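Local coordinates for actin-related protein 8 (PDB 4FO0), which binds ATP, shows low basal ATPase activity without polymerising, and is a proposed core component of the INO80 chromatin remodelling complex, at residues A[249-254]-A[258-263]; A[237-242]-A[505-510]. All blocks are in the same frame, centred on the assembly; numbering follows the deposited sequence.

The two contacts lie side by side in the interior of the actin fold, their centres about 7 Å apart, and share one six-stranded mixed sheet. Along the chain come helix segment 237-242, then 249-254 and 258-263, the arms of contact 1, and, after a long excursion, 505-510, the far partner of contact 2. Strand 247-253 connects them: one edge pairs antiparallel with strand 258-264, the other parallel with strand 503-507, through probable hydrogen bonds such as Val251 O to Val507 N. Helix 235-243 covers one face, with Thr240 meeting Ile250 and Val263. The parallel strands 247-253 and 503-507 thus both lead to ATP, through Gly254 at the gamma phosphate and Gly509 at the alpha phosphate and ribose.

Contact 1: A[249-254]-A[258-263]; sequences CIVDVG and TSVCCV. With ATP (adenosine-5'-triphosphate), chain C.
Asp252 and Ser259 form a polar pair in an otherwise largely apolar, fully buried beta hairpin, their CB atoms 4.3 Å apart on the sheet face that also bears Ile250 and Cys261. The hairpin is the phosphate-binding one of the actin ATPase fold, and its turn reaches the nucleotide. Four backbone bonds hold the arms together: Ile250 and Cys261 bond both ways, as do Asp252 and Ser259. Between and beyond them Cys249 and Cys262, Val251 and Val260, and Val253 and Thr258 make the non-hydrogen-bonded pairs. The side chain of Asp252 lies about 4 Å from the bound magnesium ion, and Lys257 NZ makes a long, weak ion pair with its OD1. On the other face, Thr258 lies alongside Val251 and Val253. Its chi1 of -65° sets CG2 near Val251 CG1 (4.2 Å) and turns OG1 past Val253 CG1 (3.6 Å) to a hydrogen bond with the carbonyl of Tyr278. With an alanine here, that carbonyl would probably lose this donor and a gap would open beside the two valines. Farther along this face, Cys249 SG meets Val260 CG1; back on the face of Asp252, Ile250 CG1 rests against Val263 CG2 at 4.0 Å. At the turn, Gly254 brings its CA within 3.4 Å of ATP O1G, an oxygen of the gamma phosphate.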
loop_
_atom_site.group_PDB
_atom_site.type_symbol
_atom_site.label_atom_id
_atom_site.label_comp_id
_atom_site.label_asym_id
_atom_site.label_seq_id
_atom_site.Cartn_x
_atom_site.Cartn_y
_atom_site.Cartn_z
ATOM N N CYS A 249 9.607 -5.739 -15.077
ATOM C CA CYS A 249 9.727 -4.634 -14.144
ATOM C C CYS A 249 8.481 -4.638 -13.239
ATOM O O CYS A 249 7.345 -4.673 -13.730
ATOM C CB CYS A 249 9.860 -3.319 -14.906
ATOM S SG CYS A 249 10.015 -1.854 -13.860
ATOM N N ILE A 250 8.694 -4.641 -11.923
ATOM C CA ILE A 250 7.593 -4.663 -10.960
ATOM C C ILE A 250 7.445 -3.331 -10.268
ATOM O O ILE A 250 8.427 -2.751 -9.798
ATOM C CB ILE A 250 7.833 -5.649 -9.818
ATOM C CG1 ILE A 250 8.449 -6.921 -10.351
ATOM C CG2 ILE A 250 6.517 -5.908 -9.051
ATOM C CD1 ILE A 250 7.642 -7.515 -11.477
ATOM N N VAL A 251 6.207 -2.872 -10.169
ATOM C CA VAL A 251 5.913 -1.646 -9.448
ATOM C C VAL A 251 4.853 -1.966 -8.419
ATOM O O VAL A 251 3.759 -2.395 -8.776
ATOM C CB VAL A 251 5.365 -0.553 -10.376
ATOM C CG1 VAL A 251 5.119 0.702 -9.585
ATOM C CG2 VAL A 251 6.325 -0.296 -11.524
ATOM N N ASP A 252 5.171 -1.789 -7.143
ATOM C CA ASP A 252 4.162 -2.010 -6.122
ATOM C C ASP A 252 3.753 -0.663 -5.548
ATOM O O ASP A 252 4.508 -0.053 -4.786
ATOM C CB ASP A 252 4.685 -2.946 -5.029
ATOM C CG ASP A 252 3.628 -3.252 -3.940
ATOM O OD1 ASP A 252 2.738 -2.405 -3.686
ATOM O OD2 ASP A 252 3.693 -4.349 -3.329
ATOM N N VAL A 253 2.574 -0.184 -5.933
ATOM C CA VAL A 253 2.056 1.044 -5.338
ATOM C C VAL A 253 1.151 0.698 -4.177
ATOM O O VAL A 253 0.057 0.152 -4.364
ATOM C CB VAL A 253 1.269 1.918 -6.327
ATOM C CG1 VAL A 253 1.147 3.326 -5.765
ATOM C CG2 VAL A 253 1.950 1.948 -7.676
ATOM N N GLY A 254 1.611 0.997 -2.970
ATOM C CA GLY A 254 0.827 0.697 -1.793
ATOM C C GLY A 254 0.140 1.936 -1.279
ATOM O O GLY A 254 -0.050 2.921 -2.000
ATOM N N THR A 258 5.998 3.246 -2.588
ATOM C CA THR A 258 5.995 2.722 -3.949
ATOM C C THR A 258 7.338 2.093 -4.278
ATOM O O THR A 258 8.359 2.761 -4.183
ATOM C CB THR A 258 5.762 3.827 -4.949
ATOM O OG1 THR A 258 4.455 4.365 -4.749
ATOM C CG2 THR A 258 5.895 3.286 -6.371
ATOM N N SER A 259 7.331 0.811 -4.653
ATOM C CA SER A 259 8.555 0.112 -5.020
ATOM C C SER A 259 8.640 -0.026 -6.516
ATOM O O SER A 259 7.640 -0.307 -7.178
ATOM C CB SER A 259 8.593 -1.291 -4.424
ATOM O OG SER A 259 8.706 -1.272 -3.014
ATOM N N VAL A 260 9.843 0.175 -7.040
ATOM C CA VAL A 260 10.162 -0.172 -8.413
ATOM C C VAL A 260 11.395 -1.074 -8.424
ATOM O O VAL A 260 12.321 -0.893 -7.624
ATOM C CB VAL A 260 10.458 1.069 -9.256
ATOM C CG1 VAL A 260 10.454 0.714 -10.737
ATOM C CG2 VAL A 260 9.420 2.123 -8.989
ATOM N N CYS A 261 11.404 -2.059 -9.314
ATOM C CA CYS A 261 12.608 -2.848 -9.509
ATOM C C CYS A 261 12.466 -3.786 -10.691
ATOM O O CYS A 261 11.363 -4.025 -11.189
ATOM C CB CYS A 261 12.980 -3.617 -8.243
ATOM S SG CYS A 261 12.066 -5.163 -7.969
ATOM N N CYS A 262 13.592 -4.299 -11.159
ATOM C CA CYS A 262 13.571 -5.243 -12.262
ATOM C C CYS A 262 13.885 -6.629 -11.766
ATOM O O CYS A 262 14.878 -6.841 -11.063
ATOM C CB CYS A 262 14.547 -4.815 -13.345
ATOM S SG CYS A 262 14.003 -3.318 -14.158
ATOM N N VAL A 263 13.019 -7.568 -12.119
ATOM C CA VAL A 263 13.156 -8.926 -11.630
ATOM C C VAL A 263 13.329 -9.852 -12.807
ATOM O O VAL A 263 12.592 -9.772 -13.794
ATOM C CB VAL A 263 11.941 -9.342 -10.774
ATOM C CG1 VAL A 263 11.906 -10.846 -10.559
ATOM C CG2 VAL A 263 11.967 -8.611 -9.449
HETATM P PG ATP C . 2.332 -0.163 1.585
HETATM O O1G ATP C . 2.542 -1.147 0.467
HETATM O O2G ATP C . 2.960 -0.542 2.904
HETATM O O3G ATP C . 2.549 1.291 1.221
HETATM P PB ATP C . -0.236 -1.509 1.777
HETATM O O1B ATP C . -1.102 -1.394 3.002
HETATM O O2B ATP C . 0.446 -2.802 1.355
HETATM O O3B ATP C . 0.761 -0.250 1.874
HETATM P PA ATP C . -2.112 -1.767 -0.358
HETATM O O1A ATP C . -3.128 -2.384 0.568
HETATM O O2A ATP C . -1.397 -2.578 -1.409
HETATM O O3A ATP C . -1.079 -0.937 0.536
HETATM O "O5'" ATP C . -2.839 -0.553 -1.097
HETATM C "C5'" ATP C . -3.563 0.361 -0.288
HETATM C "C4'" ATP C . -3.925 1.556 -1.135
HETATM O "O4'" ATP C . -4.693 1.085 -2.233
HETATM C "C3'" ATP C . -4.790 2.564 -0.397
HETATM O "O3'" ATP C . -4.253 3.879 -0.574
HETATM C "C2'" ATP C . -6.136 2.455 -1.070
HETATM O "O2'" ATP C . -6.847 3.684 -1.094
HETATM C "C1'" ATP C . -5.721 2.041 -2.459
HETATM N N9 ATP C . -6.866 1.515 -3.215
HETATM C C8 ATP C . -7.554 0.398 -2.938
HETATM N N7 ATP C . -8.554 0.220 -3.834
HETATM C C5 ATP C . -8.503 1.237 -4.701
HETATM C C6 ATP C . -9.278 1.656 -5.880
HETATM N N6 ATP C . -10.322 0.901 -6.303
HETATM N N1 ATP C . -8.897 2.802 -6.505
HETATM C C2 ATP C . -7.860 3.549 -6.081
HETATM N N3 ATP C . -7.118 3.225 -5.001
HETATM C C4 ATP C . -7.387 2.100 -4.289
#

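Contact 2: A[237-242]-A[505-510]; sequences VCATYG and LVVGGG. With ATP (adenosine-5'-triphosphate), chain C.
Leu505 holds CG anti to its backbone nitrogen (chi1 175°), and a chi2 of 59° leaves CD2 anti to CA, extended to the helix, where this methyl meets the backbone oxygen of Ala239 at 4.1 Å. Two residues on, Val507 points toward the same helix and offers CG2 to Ala239 CB, 4.5 Å away. Ala239 thus takes both contacts, Leu505 on its carbonyl oxygen and Val507 on its methyl, and its small side chain is consistent with the 7.5 Å between the CA atoms of Ala239 and Val507. The contact is modest in area and purely van der Waals; the Ala239 oxygen takes its polar partner from Ser243 OG, while Val507 also touches Asp252 and Ile553. Beyond Val507 the strand gives way to three glycines. The backbone angles of Gly508 would press a beta carbon against the carbonyl oxygen of Val507, and the turn presents Gly509 N to the nucleotide. That N-H bonds to ATP O2A at 3.2 Å, with a weak second bond to O5'. A side chain on Gly509 would run into the ribose oxygen O4'. This strand, running into a Gly-Gly-Gly turn beside the nucleotide, is the adenosine motif of the actin/Hsp70/hexokinase ATPase fold.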
loop_
_atom_site.group_PDB
_atom_site.type_symbol
_atom_site.label_atom_id
_atom_site.label_comp_id
_atom_site.label_asym_id
_atom_site.label_seq_id
_atom_site.Cartn_x
_atom_site.Cartn_y
_atom_site.Cartn_z
ATOM N N VAL A 237 9.754 -10.235 -5.793
ATOM C CA VAL A 237 9.925 -11.503 -6.468
ATOM C C VAL A 237 8.632 -12.302 -6.376
ATOM O O VAL A 237 8.194 -12.916 -7.357
ATOM C CB VAL A 237 11.074 -12.312 -5.870
ATOM C CG1 VAL A 237 11.145 -13.667 -6.532
ATOM C CG2 VAL A 237 12.372 -11.564 -6.017
ATOM N N CYS A 238 8.020 -12.285 -5.194
ATOM C CA CYS A 238 6.751 -12.973 -4.997
ATOM C C CYS A 238 5.692 -12.487 -5.978
ATOM O O CYS A 238 4.948 -13.282 -6.550
ATOM C CB CYS A 238 6.278 -12.832 -3.558
ATOM S SG CYS A 238 7.294 -13.795 -2.397
ATOM N N ALA A 239 5.639 -11.179 -6.183
ATOM C CA ALA A 239 4.717 -10.624 -7.153
ATOM C C ALA A 239 4.893 -11.283 -8.521
ATOM O O ALA A 239 3.903 -11.583 -9.186
ATOM C CB ALA A 239 4.901 -9.121 -7.262
ATOM N N THR A 240 6.145 -11.489 -8.946
ATOM C CA THR A 240 6.410 -12.121 -10.240
ATOM C C THR A 240 5.868 -13.549 -10.285
ATOM O O THR A 240 5.286 -13.949 -11.287
ATOM C CB THR A 240 7.907 -12.107 -10.630
ATOM O OG1 THR A 240 8.668 -12.880 -9.697
ATOM C CG2 THR A 240 8.433 -10.686 -10.651
ATOM N N TYR A 241 6.051 -14.295 -9.191
ATOM C CA TYR A 241 5.496 -15.638 -9.041
ATOM C C TYR A 241 3.978 -15.664 -9.142
ATOM O O TYR A 241 3.404 -16.509 -9.821
ATOM C CB TYR A 241 5.870 -16.224 -7.681
ATOM C CG TYR A 241 7.332 -16.524 -7.517
ATOM C CD1 TYR A 241 8.178 -16.608 -8.620
ATOM C CD2 TYR A 241 7.874 -16.732 -6.253
ATOM C CE1 TYR A 241 9.526 -16.887 -8.459
ATOM C CE2 TYR A 241 9.216 -17.008 -6.086
ATOM C CZ TYR A 241 10.035 -17.086 -7.191
ATOM O OH TYR A 241 11.368 -17.367 -7.002
ATOM N N GLY A 242 3.325 -14.753 -8.435
ATOM C CA GLY A 242 1.877 -14.744 -8.391
ATOM C C GLY A 242 1.268 -14.400 -9.734
ATOM O O GLY A 242 0.130 -14.758 -10.018
ATOM N N LEU A 505 4.875 -4.737 -14.770
ATOM C CA LEU A 505 3.791 -5.237 -13.941
ATOM C C LEU A 505 3.481 -4.249 -12.827
ATOM O O LEU A 505 4.384 -3.780 -12.124
ATOM C CB LEU A 505 4.184 -6.572 -13.344
ATOM C CG LEU A 505 3.206 -7.178 -12.355
ATOM C CD1 LEU A 505 1.861 -7.379 -13.034
ATOM C CD2 LEU A 505 3.780 -8.479 -11.791
ATOM N N VAL A 506 2.208 -3.911 -12.679
ATOM C CA VAL A 506 1.820 -2.995 -11.615
ATOM C C VAL A 506 0.922 -3.639 -10.567
ATOM O O VAL A 506 -0.173 -4.135 -10.851
ATOM C CB VAL A 506 1.187 -1.712 -12.143
ATOM C CG1 VAL A 506 0.762 -0.840 -10.970
ATOM C CG2 VAL A 506 2.183 -0.986 -13.010
ATOM N N VAL A 507 1.398 -3.582 -9.339
ATOM C CA VAL A 507 0.824 -4.347 -8.261
ATOM C C VAL A 507 0.450 -3.466 -7.034
ATOM O O VAL A 507 0.843 -2.294 -6.941
ATOM C CB VAL A 507 1.803 -5.477 -7.950
ATOM C CG1 VAL A 507 2.341 -5.377 -6.553
ATOM C CG2 VAL A 507 1.176 -6.818 -8.264
ATOM N N GLY A 508 -0.348 -4.015 -6.119
ATOM C CA GLY A 508 -0.818 -3.260 -4.971
ATOM C C GLY A 508 -2.025 -2.377 -5.265
ATOM O O GLY A 508 -2.477 -2.290 -6.394
ATOM N N GLY A 509 -2.547 -1.703 -4.249
ATOM C CA GLY A 509 -3.807 -1.004 -4.386
ATOM C C GLY A 509 -3.676 0.408 -4.909
ATOM O O GLY A 509 -4.616 0.956 -5.487
ATOM N N GLY A 510 -2.498 0.989 -4.711
ATOM C CA GLY A 510 -2.290 2.416 -4.905
ATOM C C GLY A 510 -2.620 2.933 -6.292
ATOM O O GLY A 510 -2.979 4.090 -6.447
HETATM P PG ATP C . 2.332 -0.163 1.585
HETATM O O1G ATP C . 2.542 -1.147 0.467
HETATM O O2G ATP C . 2.960 -0.542 2.904
HETATM O O3G ATP C . 2.549 1.291 1.221
HETATM P PB ATP C . -0.236 -1.509 1.777
HETATM O O1B ATP C . -1.102 -1.394 3.002
HETATM O O2B ATP C . 0.446 -2.802 1.355
HETATM O O3B ATP C . 0.761 -0.250 1.874
HETATM P PA ATP C . -2.112 -1.767 -0.358
HETATM O O1A ATP C . -3.128 -2.384 0.568
HETATM O O2A ATP C . -1.397 -2.578 -1.409
HETATM O O3A ATP C . -1.079 -0.937 0.536
HETATM O "O5'" ATP C . -2.839 -0.553 -1.097
HETATM C "C5'" ATP C . -3.563 0.361 -0.288
HETATM C "C4'" ATP C . -3.925 1.556 -1.135
HETATM O "O4'" ATP C . -4.693 1.085 -2.233
HETATM C "C3'" ATP C . -4.790 2.564 -0.397
HETATM O "O3'" ATP C . -4.253 3.879 -0.574
HETATM C "C2'" ATP C . -6.136 2.455 -1.070
HETATM O "O2'" ATP C . -6.847 3.684 -1.094
HETATM C "C1'" ATP C . -5.721 2.041 -2.459
HETATM N N9 ATP C . -6.866 1.515 -3.215
HETATM C C8 ATP C . -7.554 0.398 -2.938
HETATM N N7 ATP C . -8.554 0.220 -3.834
HETATM C C5 ATP C . -8.503 1.237 -4.701
HETATM C C6 ATP C . -9.278 1.656 -5.880
HETATM N N6 ATP C . -10.322 0.901 -6.303
HETATM N N1 ATP C . -8.897 2.802 -6.505
HETATM C C2 ATP C . -7.860 3.549 -6.081
HETATM N N3 ATP C . -7.118 3.225 -5.001
HETATM C C4 ATP C . -7.387 2.100 -4.289
#